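Local coordinates for hypothetical protein AQ_328 (Aquifex aeolicus, PDB 1R4V) that is of unknown function but adopts a mostly helical histone fold and may, like its family, take part in protein heterodimerization, at residues A[45-50]-A[155-160]; A[55-60]-A[113-118]. All coordinates share one frame; numbering follows the deposited sequence.

In the fold
Contact 1 (45-50 with 155-160) and contact 2 (55-60 with 113-118) share one element, helix 46-62: contact 1 uses its N-terminal turn and contact 2 its later part. Their centres lie 18 Å apart, while the nearest atoms are about 5 Å from each other without touching. Along the chain, contact 2 is nested inside the loop that contact 1 closes. Going along the helix, its first turn packs on the start of helix 157-168 and its later part on the loop after helix 106-113. Contact 1 lies farther out, 15 Å from the chain centre against 8 Å for contact 2, and it holds a ligand of each of two zinc ions.

Contact 1 of 2, residues A[45-50]-A[155-160]; sequences TDETIE and PSREAM. With ZN (zinc ion), chain E; ZN (zinc ion), chain B.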
loop_
_atom_site.group_PDB
_atom_site.type_symbol
_atom_site.label_atom_id
_atom_site.label_comp_id
_atom_site.label_asym_id
_atom_site.label_seq_id
_atom_site.Cartn_x
_atom_site.Cartn_y
_atom_site.Cartn_z
ATOM N N THR A 45 8.866 6.320 12.421
ATOM C CA THR A 45 8.586 5.946 13.803
ATOM C C THR A 45 7.320 5.109 13.811
ATOM O O THR A 45 6.617 5.058 12.792
ATOM C CB THR A 45 8.323 7.168 14.679
ATOM O OG1 THR A 45 7.165 7.887 14.221
ATOM C CG2 THR A 45 9.447 8.183 14.566
ATOM N N ASP A 46 7.005 4.480 14.944
ATOM C CA ASP A 46 5.759 3.733 15.068
ATOM C C ASP A 46 4.569 4.622 14.680
ATOM O O ASP A 46 3.701 4.160 13.951
ATOM C CB ASP A 46 5.542 3.163 16.472
ATOM C CG ASP A 46 6.481 2.005 16.817
ATOM O OD1 ASP A 46 6.949 1.290 15.911
ATOM O OD2 ASP A 46 6.820 1.706 17.987
ATOM N N GLU A 47 4.534 5.868 15.162
ATOM C CA GLU A 47 3.477 6.828 14.852
ATOM C C GLU A 47 3.321 7.083 13.352
ATOM O O GLU A 47 2.182 7.086 12.842
ATOM C CB GLU A 47 3.732 8.176 15.528
ATOM C CG GLU A 47 2.594 9.160 15.254
ATOM C CD GLU A 47 2.725 10.491 15.965
ATOM O OE1 GLU A 47 3.856 11.011 16.157
ATOM O OE2 GLU A 47 1.650 11.010 16.328
ATOM N N THR A 48 4.435 7.317 12.648
ATOM C CA THR A 48 4.344 7.595 11.218
ATOM C C THR A 48 4.146 6.332 10.371
ATOM O O THR A 48 3.587 6.428 9.276
ATOM C CB THR A 48 5.517 8.450 10.675
ATOM O OG1 THR A 48 6.804 7.892 11.009
ATOM C CG2 THR A 48 5.450 9.864 11.282
ATOM N N ILE A 49 4.607 5.173 10.841
ATOM C CA ILE A 49 4.275 3.902 10.192
ATOM C C ILE A 49 2.774 3.665 10.238
ATOM O O ILE A 49 2.203 3.246 9.232
ATOM C CB ILE A 49 5.016 2.700 10.806
ATOM C CG1 ILE A 49 6.502 2.770 10.488
ATOM C CG2 ILE A 49 4.429 1.353 10.308
ATOM C CD1 ILE A 49 7.381 1.908 11.408
ATOM N N GLU A 50 2.127 3.922 11.371
ATOM C CA GLU A 50 0.680 3.772 11.456
ATOM C C GLU A 50 -0.058 4.669 10.450
ATOM O O GLU A 50 -1.024 4.235 9.801
ATOM C CB GLU A 50 0.178 4.080 12.870
ATOM C CG GLU A 50 0.535 3.012 13.880
ATOM C CD GLU A 50 -0.288 1.743 13.718
ATOM O OE1 GLU A 50 -1.449 1.799 13.248
ATOM O OE2 GLU A 50 0.235 0.673 14.088
ATOM N N PRO A 155 9.844 12.357 8.619
ATOM C CA PRO A 155 8.586 13.084 8.553
ATOM C C PRO A 155 7.847 13.205 9.887
ATOM O O PRO A 155 7.796 12.271 10.675
ATOM C CB PRO A 155 7.750 12.315 7.527
ATOM C CG PRO A 155 8.581 11.185 7.039
ATOM C CD PRO A 155 9.887 11.199 7.711
ATOM N N SER A 156 7.291 14.381 10.122
ATOM C CA SER A 156 6.414 14.613 11.257
ATOM C C SER A 156 5.040 14.003 11.025
ATOM O O SER A 156 4.712 13.607 9.915
ATOM C CB SER A 156 6.268 16.121 11.446
ATOM O OG SER A 156 5.610 16.733 10.335
ATOM N N ARG A 157 4.227 13.960 12.077
ATOM C CA ARG A 157 2.811 13.589 11.979
ATOM C C ARG A 157 2.094 14.441 10.926
ATOM O O ARG A 157 1.424 13.909 10.046
ATOM C CB ARG A 157 2.135 13.776 13.338
ATOM C CG ARG A 157 0.738 13.217 13.456
ATOM C CD ARG A 157 -0.278 14.213 13.964
ATOM N NE ARG A 157 -0.017 14.622 15.318
ATOM C CZ ARG A 157 0.185 15.849 15.804
ATOM N NH1 ARG A 157 0.173 16.984 15.104
ATOM N NH2 ARG A 157 0.407 15.908 17.093
ATOM N N GLU A 158 2.219 15.761 11.015
ATOM C CA GLU A 158 1.582 16.642 10.039
ATOM C C GLU A 158 2.085 16.425 8.595
ATOM O O GLU A 158 1.280 16.480 7.667
ATOM C CB GLU A 158 1.666 18.115 10.477
ATOM C CG GLU A 158 0.875 18.395 11.773
ATOM C CD GLU A 158 -0.622 18.123 11.664
ATOM O OE1 GLU A 158 -1.171 18.293 10.564
ATOM O OE2 GLU A 158 -1.307 17.714 12.626
ATOM N N ALA A 159 3.373 16.158 8.404
ATOM C CA ALA A 159 3.921 15.853 7.072
ATOM C C ALA A 159 3.239 14.614 6.503
ATOM O O ALA A 159 2.808 14.601 5.354
ATOM C CB ALA A 159 5.436 15.655 7.115
HETATM N N MSE A 160 3.108 13.578 7.321
HETATM C CA MSE A 160 2.475 12.337 6.898
HETATM C C MSE A 160 0.987 12.488 6.626
HETATM O O MSE A 160 0.459 11.881 5.687
HETATM C CB MSE A 160 2.651 11.284 7.985
HETATM C CG MSE A 160 4.109 10.856 8.110
HETATM SE SE MSE A 160 4.825 10.118 6.373
HETATM C CE MSE A 160 3.503 9.011 5.884
HETATM ZN ZN ZN E . 8.075 0.445 18.869
HETATM ZN ZN ZN B . -3.079 16.907 12.086
HETATM O O HOH W 1 8.760 9.639 10.810
#
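In Thr-48, chi1 of 53° sets OG1 between the backbone N and the carbonyl carbon, which leaves CG2 anti to that carbon and aimed at segment 155-160; in Met-160, a selenomethionine, CG is likewise anti to the carbonyl carbon and comes up against that methyl. CG2 of Thr-48 lies 3.6 Å from CG of Met-160, the two side chains crossing at about a right angle, and 3.4 Å from the carbonyl O of Pro-155. The hydroxyl of the same threonine serves the polar side. It accepts from the backbone N of Thr-45 in an almost straight bond (179°), while the N of Thr-48 donates to Thr-45 OG1: these reciprocal bonds define a capping box at the start of helix 46-62. Thr-48 OG1 also gives its proton to a water at 2.6 Å, which in turn donates to the O of Pro-155 at 2.8 Å and so bridges the segments. Helix 157-168 has its own N-cap, Ser-156, whose OG accepts from the N of Ala-159, so two helix starts meet here.

On the solvent-exposed side, Glu-47 OE2 touches the aliphatic part of Arg-157, 3.7 Å from its CG. The carboxylate and guanidinium planes are 88° apart, and the 4.1 Å from OE2 to Arg-157 NE exceeds a salt bridge. Arg-157 NH1 forms a salt bridge with Glu-158 OE2 through that oxygen's anti lone pair, tilted from the guanidinium plane; OE2 also binds zinc, as does Glu-161. Asp-46 and Glu-21 bind a different zinc ion.

Deeper in, Met-160 packs on Leu-51 and Leu-52 of helix 46-62 and, with Pro-155, on Ile-146 of helix 131-149, while Ile-49 packs on Phe-29 and Leu-32 of helix 29-40.

Contact 2 of 2, residues A[55-60]-A[113-118]; sequences SVKAAF and IAFIPP
The ammonium nitrogen of Lys-57 donates to the carbonyl O of Ile-113 over 3.0 Å, meeting it nearly end-on (C=O...N angle 171°), and also donates to a water at 2.8 Å. In this histone fold the bond ties helix 46-62 to the place where helix 106-113 gives way to loop: Ala-114 is the first residue to leave helical geometry, with a positive phi. The water in turn donates to the O of Ala-114 at 3.3 Å, so one lysine addresses two successive carbonyls, the first directly and the second through water. Its chain is fully extended, and this carries NZ from the helix surface out to the turn. On the way CE passes beside the same Ile-113 oxygen, while CB lies 4.2 Å from CD1 of Ile-113, whose side chain is buried against this helix.

The apolar half of the contact is an aromatic pair. Phe-60 and Phe-115 stack face to face, with centroids 4.2 Å apart and planes inclined by only 20°. Both side chains leave the backbone toward the other segment, with CG roughly anti to the backbone N. The overlap is offset: CE1 of Phe-115 lies over the rim of the Phe-60 ring, and CG of Phe-60 over that of Phe-115. Tyr-131 meets Phe-60 edge-to-face, and Ile-134 of helix 131-149 also packs on it. On the face of Phe-115 opposite Phe-60 sits the backbone N of Pro-117, 3.8 Å above the ring plane.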
loop_
_atom_site.group_PDB
_atom_site.type_symbol
_atom_site.label_atom_id
_atom_site.label_comp_id
_atom_site.label_asym_id
_atom_site.label_seq_id
_atom_site.Cartn_x
_atom_site.Cartn_y
_atom_site.Cartn_z
ATOM N N SER A 55 -2.933 5.105 5.243
ATOM C CA SER A 55 -3.018 5.692 3.914
ATOM C C SER A 55 -2.936 4.604 2.833
ATOM O O SER A 55 -3.668 4.643 1.840
ATOM C CB SER A 55 -1.940 6.766 3.739
ATOM O OG SER A 55 -1.980 7.296 2.435
ATOM N N VAL A 56 -2.048 3.625 3.017
ATOM C CA VAL A 56 -1.942 2.491 2.106
ATOM C C VAL A 56 -3.275 1.733 2.057
ATOM O O VAL A 56 -3.802 1.412 0.983
ATOM C CB VAL A 56 -0.742 1.576 2.482
ATOM C CG1 VAL A 56 -0.782 0.272 1.714
ATOM C CG2 VAL A 56 0.571 2.306 2.224
ATOM N N LYS A 57 -3.857 1.469 3.222
ATOM C CA LYS A 57 -5.115 0.754 3.332
ATOM C C LYS A 57 -6.240 1.525 2.666
ATOM O O LYS A 57 -7.074 0.914 1.986
ATOM C CB LYS A 57 -5.435 0.522 4.809
ATOM C CG LYS A 57 -6.746 -0.194 5.147
ATOM C CD LYS A 57 -6.915 -0.261 6.692
ATOM C CE LYS A 57 -8.186 -1.016 7.064
ATOM N NZ LYS A 57 -8.321 -1.297 8.528
ATOM N N ALA A 58 -6.312 2.832 2.898
ATOM C CA ALA A 58 -7.285 3.702 2.199
ATOM C C ALA A 58 -7.193 3.648 0.660
ATOM O O ALA A 58 -8.183 3.446 -0.042
ATOM C CB ALA A 58 -7.168 5.130 2.697
ATOM N N ALA A 59 -5.980 3.807 0.149
ATOM C CA ALA A 59 -5.675 3.758 -1.261
ATOM C C ALA A 59 -6.053 2.398 -1.856
ATOM O O ALA A 59 -6.652 2.345 -2.939
ATOM C CB ALA A 59 -4.210 4.050 -1.500
ATOM N N PHE A 60 -5.756 1.320 -1.135
ATOM C CA PHE A 60 -6.068 -0.049 -1.546
ATOM C C PHE A 60 -7.576 -0.168 -1.739
ATOM O O PHE A 60 -8.037 -0.722 -2.738
ATOM C CB PHE A 60 -5.565 -1.064 -0.493
ATOM C CG PHE A 60 -5.246 -2.436 -1.021
ATOM C CD1 PHE A 60 -4.281 -3.197 -0.372
ATOM C CD2 PHE A 60 -5.865 -2.983 -2.133
ATOM C CE1 PHE A 60 -3.959 -4.461 -0.816
ATOM C CE2 PHE A 60 -5.547 -4.251 -2.579
ATOM C CZ PHE A 60 -4.596 -4.990 -1.927
ATOM N N ILE A 113 -2.854 -4.652 8.532
ATOM C CA ILE A 113 -3.880 -3.674 8.167
ATOM C C ILE A 113 -5.308 -4.221 8.152
ATOM O O ILE A 113 -6.263 -3.437 8.176
ATOM C CB ILE A 113 -3.547 -2.924 6.868
ATOM C CG1 ILE A 113 -3.434 -3.862 5.663
ATOM C CG2 ILE A 113 -2.284 -2.093 7.100
ATOM C CD1 ILE A 113 -3.562 -3.194 4.306
ATOM N N ALA A 114 -5.465 -5.545 8.136
ATOM C CA ALA A 114 -6.766 -6.202 8.206
ATOM C C ALA A 114 -7.689 -5.605 7.135
ATOM O O ALA A 114 -8.769 -5.085 7.428
ATOM C CB ALA A 114 -7.369 -6.073 9.591
ATOM N N PHE A 115 -7.231 -5.696 5.892
ATOM C CA PHE A 115 -7.897 -5.057 4.769
ATOM C C PHE A 115 -9.213 -5.751 4.414
ATOM O O PHE A 115 -9.266 -6.969 4.329
ATOM C CB PHE A 115 -6.960 -5.052 3.555
ATOM C CG PHE A 115 -7.580 -4.480 2.322
ATOM C CD1 PHE A 115 -7.789 -5.263 1.199
ATOM C CD2 PHE A 115 -7.972 -3.154 2.292
ATOM C CE1 PHE A 115 -8.370 -4.722 0.062
ATOM C CE2 PHE A 115 -8.549 -2.604 1.154
ATOM C CZ PHE A 115 -8.759 -3.402 0.039
ATOM N N ILE A 116 -10.266 -4.961 4.227
ATOM C CA ILE A 116 -11.586 -5.429 3.797
ATOM C C ILE A 116 -11.964 -4.550 2.614
ATOM O O ILE A 116 -12.229 -3.360 2.777
ATOM C CB ILE A 116 -12.606 -5.276 4.930
ATOM C CG1 ILE A 116 -12.175 -6.140 6.126
ATOM C CG2 ILE A 116 -14.022 -5.654 4.464
ATOM C CD1 ILE A 116 -12.828 -5.756 7.429
ATOM N N PRO A 117 -11.970 -5.074 1.400
ATOM C CA PRO A 117 -12.329 -4.215 0.276
ATOM C C PRO A 117 -13.796 -3.786 0.378
ATOM O O PRO A 117 -14.625 -4.553 0.872
ATOM C CB PRO A 117 -12.051 -5.092 -0.942
ATOM C CG PRO A 117 -12.066 -6.462 -0.441
ATOM C CD PRO A 117 -11.634 -6.437 0.971
ATOM N N PRO A 118 -14.108 -2.575 -0.053
ATOM C CA PRO A 118 -15.469 -2.043 0.043
ATOM C C PRO A 118 -16.400 -2.534 -1.066
ATOM O O PRO A 118 -16.949 -1.744 -1.827
ATOM C CB PRO A 118 -15.235 -0.536 -0.038
ATOM C CG PRO A 118 -13.999 -0.383 -0.914
ATOM C CD PRO A 118 -13.169 -1.599 -0.642
HETATM O O HOH W 2 -10.536 -2.868 9.020
#